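Local coordinates for protein tRNA(His) guanylyltransferase (Saccharomyces cerevisiae, PDB 5XOX) that adds a single guanosine to the 5' end of tRNA(His), in the 3'-5' direction opposite to that of ordinary polymerases, using GTP, ATP and magnesium, at residues Glu207-Lys218 with Leu222-Glu232. Numbering follows the deposited sequence.
Sequences EMFKKGSLVTRK and LHINVIAQIDE
Leu222 sets its forked end against Met208 of the short helix 207-210 and the start of strand 213-216, which pairs antiparallel with strand 69-74 and edge strand 220-221. CD1 rests on Met208 CB at 3.3 Å; CD2, still touching Met208 CG, reaches on to Gly212 O and Ser213 OG. Leucine suits the place because its fork spans helix and strand. Met208 has CG anti to its backbone N (chi1 -158°), which lays CG against both methyls; bends beyond it carry the sulfur away toward helix 48-64. Ser213 OG is hydrogen-bonded to Asn55 ND2. Gly212, with phi 73°, makes the link where a side chain would be strained. With an alanine here in place of Leu222, the branch beyond CB is gone, which is likely to leave a gap beside Met208 and bare Gly212 O.

Lys211 and His223 run alongside each other, pointing the same way. The lysine's long methylene chain can line the imidazole, CD lying 3.7 Å from His223 CD2 in an oblique approach. At the ring's edge stands Glu207 OE1, 4.0 Å from His223 CD2, its carboxylate turned 43° from the ring.

Farther along, the extended Glu232 reaches back, and its OE1 accepts a weak hydrogen bond of 3.2 Å from Thr216 OG1, hydroxyl donor matched to carboxylate acceptor. Glu232 OE2 lies by the methylenes of Arg217, whose NE donates to Ile69 O. Arg217 and Lys218 form no salt bridge with OE2, yet their charges would probably favour an ionised carboxylate. The contact is thus mostly van der Waals at Leu222 and weakly polar at Glu232.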
ATOM      1  N   GLU A 207     -38.763 -10.286  11.852  1.00 83.47           N
ATOM      2  CA  GLU A 207     -38.155  -9.138  11.196  1.00 74.36           C
ATOM      3  C   GLU A 207     -36.624  -9.080  11.394  1.00 73.70           C
ATOM      4  O   GLU A 207     -35.924  -8.438  10.610  1.00 74.00           O
ATOM      5  CB  GLU A 207     -38.817  -7.848  11.702  1.00 74.27           C
ATOM      6  CG  GLU A 207     -40.322  -7.732  11.387  1.00 95.48           C
ATOM      7  CD  GLU A 207     -40.638  -7.094  10.029  1.00111.26           C
ATOM      8  OE1 GLU A 207     -39.877  -6.184   9.611  1.00101.58           O
ATOM      9  OE2 GLU A 207     -41.653  -7.501   9.394  1.00125.06           O
ATOM     10  N   MET A 208     -36.097  -9.761  12.415  1.00 77.93           N
ATOM     11  CA  MET A 208     -34.648  -9.804  12.617  1.00 74.35           C
ATOM     12  C   MET A 208     -33.977 -10.761  11.632  1.00 77.21           C
ATOM     13  O   MET A 208     -32.793 -10.626  11.307  1.00 74.58           O
ATOM     14  CB  MET A 208     -34.303 -10.226  14.037  1.00 73.46           C
ATOM     15  CG  MET A 208     -32.925  -9.794  14.468  1.00 82.50           C
ATOM     16  SD  MET A 208     -32.151 -10.986  15.549  1.00 87.65           S
ATOM     17  CE  MET A 208     -32.218 -12.451  14.536  1.00 86.49           C
ATOM     18  N   PHE A 209     -34.726 -11.747  11.163  1.00 80.30           N
ATOM     19  CA  PHE A 209     -34.176 -12.618  10.153  1.00 62.56           C
ATOM     20  C   PHE A 209     -34.250 -11.932   8.783  1.00 79.69           C
ATOM     21  O   PHE A 209     -33.296 -11.971   8.017  1.00 82.42           O
ATOM     22  CB  PHE A 209     -34.929 -13.922  10.081  1.00 64.10           C
ATOM     23  CG  PHE A 209     -34.783 -14.772  11.286  1.00 66.27           C
ATOM     24  CD1 PHE A 209     -33.690 -14.671  12.097  1.00 74.05           C
ATOM     25  CD2 PHE A 209     -35.696 -15.768  11.542  1.00 68.37           C
ATOM     26  CE1 PHE A 209     -33.560 -15.493  13.200  1.00 73.86           C
ATOM     27  CE2 PHE A 209     -35.559 -16.597  12.626  1.00 75.46           C
ATOM     28  CZ  PHE A 209     -34.495 -16.460  13.456  1.00 72.22           C
ATOM     29  N   LYS A 210     -35.404 -11.331   8.480  1.00 59.73           N
ATOM     30  CA  LYS A 210     -35.675 -10.739   7.166  1.00 68.71           C
ATOM     31  C   LYS A 210     -34.870  -9.455   6.944  1.00 72.69           C
ATOM     32  O   LYS A 210     -34.140  -9.334   5.964  1.00 79.71           O
ATOM     33  CB  LYS A 210     -37.180 -10.393   6.999  1.00 73.45           C
ATOM     34  CG  LYS A 210     -38.209 -11.506   7.192  1.00 73.79           C
ATOM     35  CD  LYS A 210     -39.689 -10.988   7.211  1.00 78.60           C
ATOM     36  CE  LYS A 210     -40.053 -10.087   6.022  1.00 93.22           C
ATOM     37  NZ  LYS A 210     -41.433  -9.512   6.149  1.00107.99           N
ATOM     38  N   LYS A 211     -35.046  -8.482   7.842  1.00 69.01           N
ATOM     39  CA  LYS A 211     -34.602  -7.106   7.598  1.00 67.55           C
ATOM     40  C   LYS A 211     -33.208  -6.831   8.265  1.00 91.02           C
ATOM     41  O   LYS A 211     -32.780  -5.681   8.348  1.00106.24           O
ATOM     42  CB  LYS A 211     -35.705  -6.090   8.040  1.00 62.14           C
ATOM     43  CG  LYS A 211     -37.165  -6.445   7.535  1.00 66.30           C
ATOM     44  CD  LYS A 211     -37.957  -5.354   6.741  1.00 92.27           C
ATOM     45  CE  LYS A 211     -39.461  -5.777   6.387  1.00102.65           C
ATOM     46  NZ  LYS A 211     -40.329  -4.886   5.465  1.00 79.73           N
ATOM     47  N   GLY A 212     -32.535  -7.866   8.788  1.00 58.78           N
ATOM     48  CA  GLY A 212     -31.196  -7.719   9.338  1.00 58.00           C
ATOM     49  C   GLY A 212     -31.122  -7.002  10.681  1.00 74.03           C
ATOM     50  O   GLY A 212     -32.095  -6.381  11.118  1.00 72.44           O
ATOM     51  N   SER A 213     -29.954  -7.052  11.335  1.00 81.87           N
ATOM     52  CA  SER A 213     -29.836  -6.484  12.687  1.00 73.20           C
ATOM     53  C   SER A 213     -29.006  -5.187  12.765  1.00 61.09           C
ATOM     54  O   SER A 213     -27.773  -5.192  12.629  1.00 67.13           O
ATOM     55  CB  SER A 213     -29.252  -7.532  13.640  1.00 79.68           C
ATOM     56  OG  SER A 213     -30.255  -8.412  14.092  1.00 73.81           O
ATOM     57  N   LEU A 214     -29.690  -4.076  13.026  1.00 57.62           N
ATOM     58  CA  LEU A 214     -29.044  -2.766  12.998  1.00 56.79           C
ATOM     59  C   LEU A 214     -28.826  -2.085  14.367  1.00 66.65           C
ATOM     60  O   LEU A 214     -29.772  -1.701  15.056  1.00 73.64           O
ATOM     61  CB  LEU A 214     -29.851  -1.821  12.134  1.00 56.32           C
ATOM     62  CG  LEU A 214     -29.128  -0.477  12.118  1.00 55.59           C
ATOM     63  CD1 LEU A 214     -28.821  -0.077  10.700  1.00 57.87           C
ATOM     64  CD2 LEU A 214     -29.858   0.639  12.877  1.00 57.99           C
ATOM     65  N   VAL A 215     -27.567  -1.887  14.726  1.00 69.45           N
ATOM     66  CA  VAL A 215     -27.253  -1.172  15.931  1.00 64.53           C
ATOM     67  C   VAL A 215     -26.999   0.272  15.623  1.00 68.51           C
ATOM     68  O   VAL A 215     -26.091   0.596  14.864  1.00 73.66           O
ATOM     69  CB  VAL A 215     -26.072  -1.781  16.602  1.00 61.00           C
ATOM     70  CG1 VAL A 215     -25.925  -1.241  18.011  1.00 68.86           C
ATOM     71  CG2 VAL A 215     -26.259  -3.239  16.629  1.00 61.36           C
ATOM     72  N   THR A 216     -27.806   1.151  16.198  1.00 71.77           N
ATOM     73  CA  THR A 216     -27.462   2.548  16.098  1.00 75.98           C
ATOM     74  C   THR A 216     -26.588   2.701  17.316  1.00 79.13           C
ATOM     75  O   THR A 216     -26.367   1.710  18.008  1.00 69.34           O
ATOM     76  CB  THR A 216     -28.666   3.483  16.130  1.00 86.08           C
ATOM     77  OG1 THR A 216     -28.194   4.831  16.214  1.00109.88           O
ATOM     78  CG2 THR A 216     -29.541   3.193  17.352  1.00 72.19           C
ATOM     79  N   ARG A 217     -26.096   3.904  17.607  1.00 74.24           N
ATOM     80  CA  ARG A 217     -25.399   4.105  18.870  1.00 73.22           C
ATOM     81  C   ARG A 217     -26.359   3.606  19.953  1.00109.76           C
ATOM     82  O   ARG A 217     -27.577   3.775  19.805  1.00104.74           O
ATOM     83  CB  ARG A 217     -25.068   5.566  19.091  1.00 82.06           C
ATOM     84  CG  ARG A 217     -24.895   6.360  17.812  1.00 80.66           C
ATOM     85  CD  ARG A 217     -24.325   7.736  18.123  1.00 86.22           C
ATOM     86  NE  ARG A 217     -22.893   7.790  17.852  1.00 96.56           N
ATOM     87  CZ  ARG A 217     -22.124   8.854  18.062  1.00102.19           C
ATOM     88  NH1 ARG A 217     -22.633   9.961  18.590  1.00101.10           N
ATOM     89  NH2 ARG A 217     -20.832   8.803  17.765  1.00100.32           N
ATOM     90  N   LYS A 218     -25.817   2.981  21.002  1.00108.00           N
ATOM     91  CA  LYS A 218     -26.554   2.221  22.054  1.00101.06           C
ATOM     92  C   LYS A 218     -27.573   1.091  21.608  1.00 91.22           C
ATOM     93  O   LYS A 218     -27.184   0.097  20.980  1.00 72.31           O
ATOM     94  CB  LYS A 218     -27.216   3.224  23.042  1.00 90.95           C
ATOM     95  CG  LYS A 218     -28.253   4.239  22.545  1.00 91.48           C
ATOM     96  CD  LYS A 218     -27.628   5.593  22.105  1.00 92.57           C
ATOM     97  CE  LYS A 218     -28.654   6.443  21.344  1.00 98.10           C
ATOM     98  NZ  LYS A 218     -28.140   7.675  20.672  1.00103.44           N
ATOM     99  N   LEU A 222     -34.473  -3.416  14.036  1.00 88.99           N
ATOM    100  CA  LEU A 222     -34.484  -4.174  12.755  1.00 79.19           C
ATOM    101  C   LEU A 222     -35.512  -3.614  11.771  1.00 61.43           C
ATOM    102  O   LEU A 222     -36.623  -4.098  11.822  1.00 67.08           O
ATOM    103  CB  LEU A 222     -34.870  -5.646  13.056  1.00 55.41           C
ATOM    104  CG  LEU A 222     -34.239  -6.049  14.396  1.00 63.33           C
ATOM    105  CD1 LEU A 222     -34.897  -7.176  15.067  1.00 58.07           C
ATOM    106  CD2 LEU A 222     -32.799  -6.415  14.183  1.00 60.13           C
ATOM    107  N   HIS A 223     -35.183  -2.677  10.863  1.00 56.51           N
ATOM    108  CA  HIS A 223     -36.052  -2.396   9.702  1.00 84.18           C
ATOM    109  C   HIS A 223     -35.340  -1.837   8.427  1.00 93.20           C
ATOM    110  O   HIS A 223     -34.861  -0.712   8.480  1.00115.64           O
ATOM    111  CB  HIS A 223     -37.173  -1.397  10.115  1.00 97.78           C
ATOM    112  CG  HIS A 223     -38.369  -1.385   9.192  1.00 98.16           C
ATOM    113  ND1 HIS A 223     -38.956  -0.224   8.724  1.00107.71           N
ATOM    114  CD2 HIS A 223     -39.125  -2.402   8.708  1.00 90.27           C
ATOM    115  CE1 HIS A 223     -39.990  -0.530   7.959  1.00107.54           C
ATOM    116  NE2 HIS A 223     -40.116  -1.845   7.934  1.00 98.42           N
ATOM    117  N   ILE A 224     -35.343  -2.559   7.296  1.00 82.81           N
ATOM    118  CA  ILE A 224     -35.172  -2.057   5.882  1.00 90.98           C
ATOM    119  C   ILE A 224     -34.019  -1.021   5.479  1.00 86.31           C
ATOM    120  O   ILE A 224     -32.837  -1.135   5.876  1.00 70.54           O
ATOM    121  CB  ILE A 224     -36.606  -1.523   5.409  1.00 59.75           C
ATOM    122  CG1 ILE A 224     -36.793  -1.591   3.879  1.00 59.85           C
ATOM    123  CG2 ILE A 224     -36.966  -0.172   6.045  1.00 63.46           C
ATOM    124  CD1 ILE A 224     -38.233  -1.708   3.467  1.00 86.43           C
ATOM    125  N   ASN A 225     -34.345  -0.085   4.594  1.00 83.45           N
ATOM    126  CA  ASN A 225     -33.631   1.162   4.567  1.00 88.55           C
ATOM    127  C   ASN A 225     -34.682   2.283   4.469  1.00105.61           C
ATOM    128  O   ASN A 225     -35.528   2.362   3.540  1.00 66.66           O
ATOM    129  CB  ASN A 225     -32.613   1.267   3.429  1.00 74.02           C
ATOM    130  CG  ASN A 225     -33.203   0.947   2.042  1.00 61.73           C
ATOM    131  OD1 ASN A 225     -32.944  -0.104   1.446  1.00 59.23           O
ATOM    132  ND2 ASN A 225     -33.996   1.881   1.526  1.00 65.40           N
ATOM    133  N   VAL A 226     -34.649   3.089   5.523  1.00118.65           N
ATOM    134  CA  VAL A 226     -35.167   4.434   5.548  1.00110.13           C
ATOM    135  C   VAL A 226     -33.992   5.181   6.128  1.00102.63           C
ATOM    136  O   VAL A 226     -33.683   5.005   7.295  1.00 98.64           O
ATOM    137  CB  VAL A 226     -36.440   4.571   6.415  1.00109.02           C
ATOM    138  CG1 VAL A 226     -37.646   4.030   5.665  1.00115.81           C
ATOM    139  CG2 VAL A 226     -36.282   3.874   7.788  1.00 85.20           C
ATOM    140  N   ILE A 227     -33.322   6.034   5.377  1.00100.99           N
ATOM    141  CA  ILE A 227     -32.066   6.478   5.932  1.00 87.32           C
ATOM    142  C   ILE A 227     -32.339   7.719   6.804  1.00 99.57           C
ATOM    143  O   ILE A 227     -32.335   8.865   6.353  1.00 87.34           O
ATOM    144  CB  ILE A 227     -31.127   6.799   4.831  1.00 76.19           C
ATOM    145  CG1 ILE A 227     -31.981   7.564   3.810  1.00 80.45           C
ATOM    146  CG2 ILE A 227     -30.590   5.471   4.249  1.00 72.05           C
ATOM    147  CD1 ILE A 227     -31.294   8.621   2.985  1.00 84.91           C
ATOM    148  N   ALA A 228     -32.494   7.461   8.095  1.00115.22           N
ATOM    149  CA  ALA A 228     -32.607   8.501   9.084  1.00121.11           C
ATOM    150  C   ALA A 228     -31.226   8.588   9.698  1.00125.73           C
ATOM    151  O   ALA A 228     -30.954   9.446  10.533  1.00144.48           O
ATOM    152  CB  ALA A 228     -33.677   8.176  10.118  1.00112.44           C
ATOM    153  N   GLN A 229     -30.352   7.679   9.270  1.00107.01           N
ATOM    154  CA  GLN A 229     -28.925   7.854   9.481  1.00105.99           C
ATOM    155  C   GLN A 229     -28.444   9.168   8.874  1.00124.79           C
ATOM    156  O   GLN A 229     -27.506   9.769   9.384  1.00112.14           O
ATOM    157  CB  GLN A 229     -28.156   6.649   8.927  1.00 98.33           C
ATOM    158  CG  GLN A 229     -26.605   6.796   8.907  1.00 93.11           C
ATOM    159  CD  GLN A 229     -26.006   7.355   7.603  1.00 74.43           C
ATOM    160  OE1 GLN A 229     -25.672   8.524   7.525  1.00 78.17           O
ATOM    161  NE2 GLN A 229     -25.690   6.460   6.666  1.00 72.44           N
ATOM    162  N   ILE A 230     -29.117   9.628   7.817  1.00135.38           N
ATOM    163  CA  ILE A 230     -28.846  10.940   7.215  1.00157.40           C
ATOM    164  C   ILE A 230     -28.858  12.058   8.267  1.00159.62           C
ATOM    165  O   ILE A 230     -27.983  12.920   8.266  1.00164.29           O
ATOM    166  CB  ILE A 230     -29.859  11.263   6.056  1.00162.73           C
ATOM    167  CG1 ILE A 230     -29.472  12.537   5.296  1.00169.35           C
ATOM    168  CG2 ILE A 230     -31.255  11.500   6.579  1.00159.47           C
ATOM    169  CD1 ILE A 230     -28.201  12.457   4.506  1.00165.81           C
ATOM    170  N   ASP A 231     -29.847  12.042   9.157  1.00172.73           N
ATOM    171  CA  ASP A 231     -30.012  13.116  10.126  1.00159.93           C
ATOM    172  C   ASP A 231     -29.115  12.955  11.359  1.00147.59           C
ATOM    173  O   ASP A 231     -28.613  13.947  11.878  1.00150.63           O
ATOM    174  CB  ASP A 231     -31.487  13.246  10.544  1.00153.51           C
ATOM    175  CG  ASP A 231     -32.298  14.148   9.602  1.00150.10           C
ATOM    176  OD1 ASP A 231     -31.774  14.549   8.541  1.00145.97           O
ATOM    177  OD2 ASP A 231     -33.458  14.482   9.935  1.00152.00           O
ATOM    178  N   GLU A 232     -28.902  11.726  11.825  1.00149.07           N
ATOM    179  CA  GLU A 232     -28.132  11.509  13.059  1.00150.25           C
ATOM    180  C   GLU A 232     -26.683  12.034  12.974  1.00151.28           C
ATOM    181  O   GLU A 232     -26.104  12.452  13.987  1.00151.92           O
ATOM    182  CB  GLU A 232     -28.118  10.019  13.436  1.00145.60           C
ATOM    183  CG  GLU A 232     -27.327   9.730  14.716  1.00146.68           C
ATOM    184  CD  GLU A 232     -27.508   8.321  15.234  1.00143.70           C
ATOM    185  OE1 GLU A 232     -27.571   7.385  14.402  1.00140.86           O
ATOM    186  OE2 GLU A 232     -27.588   8.165  16.477  1.00142.74           O
TER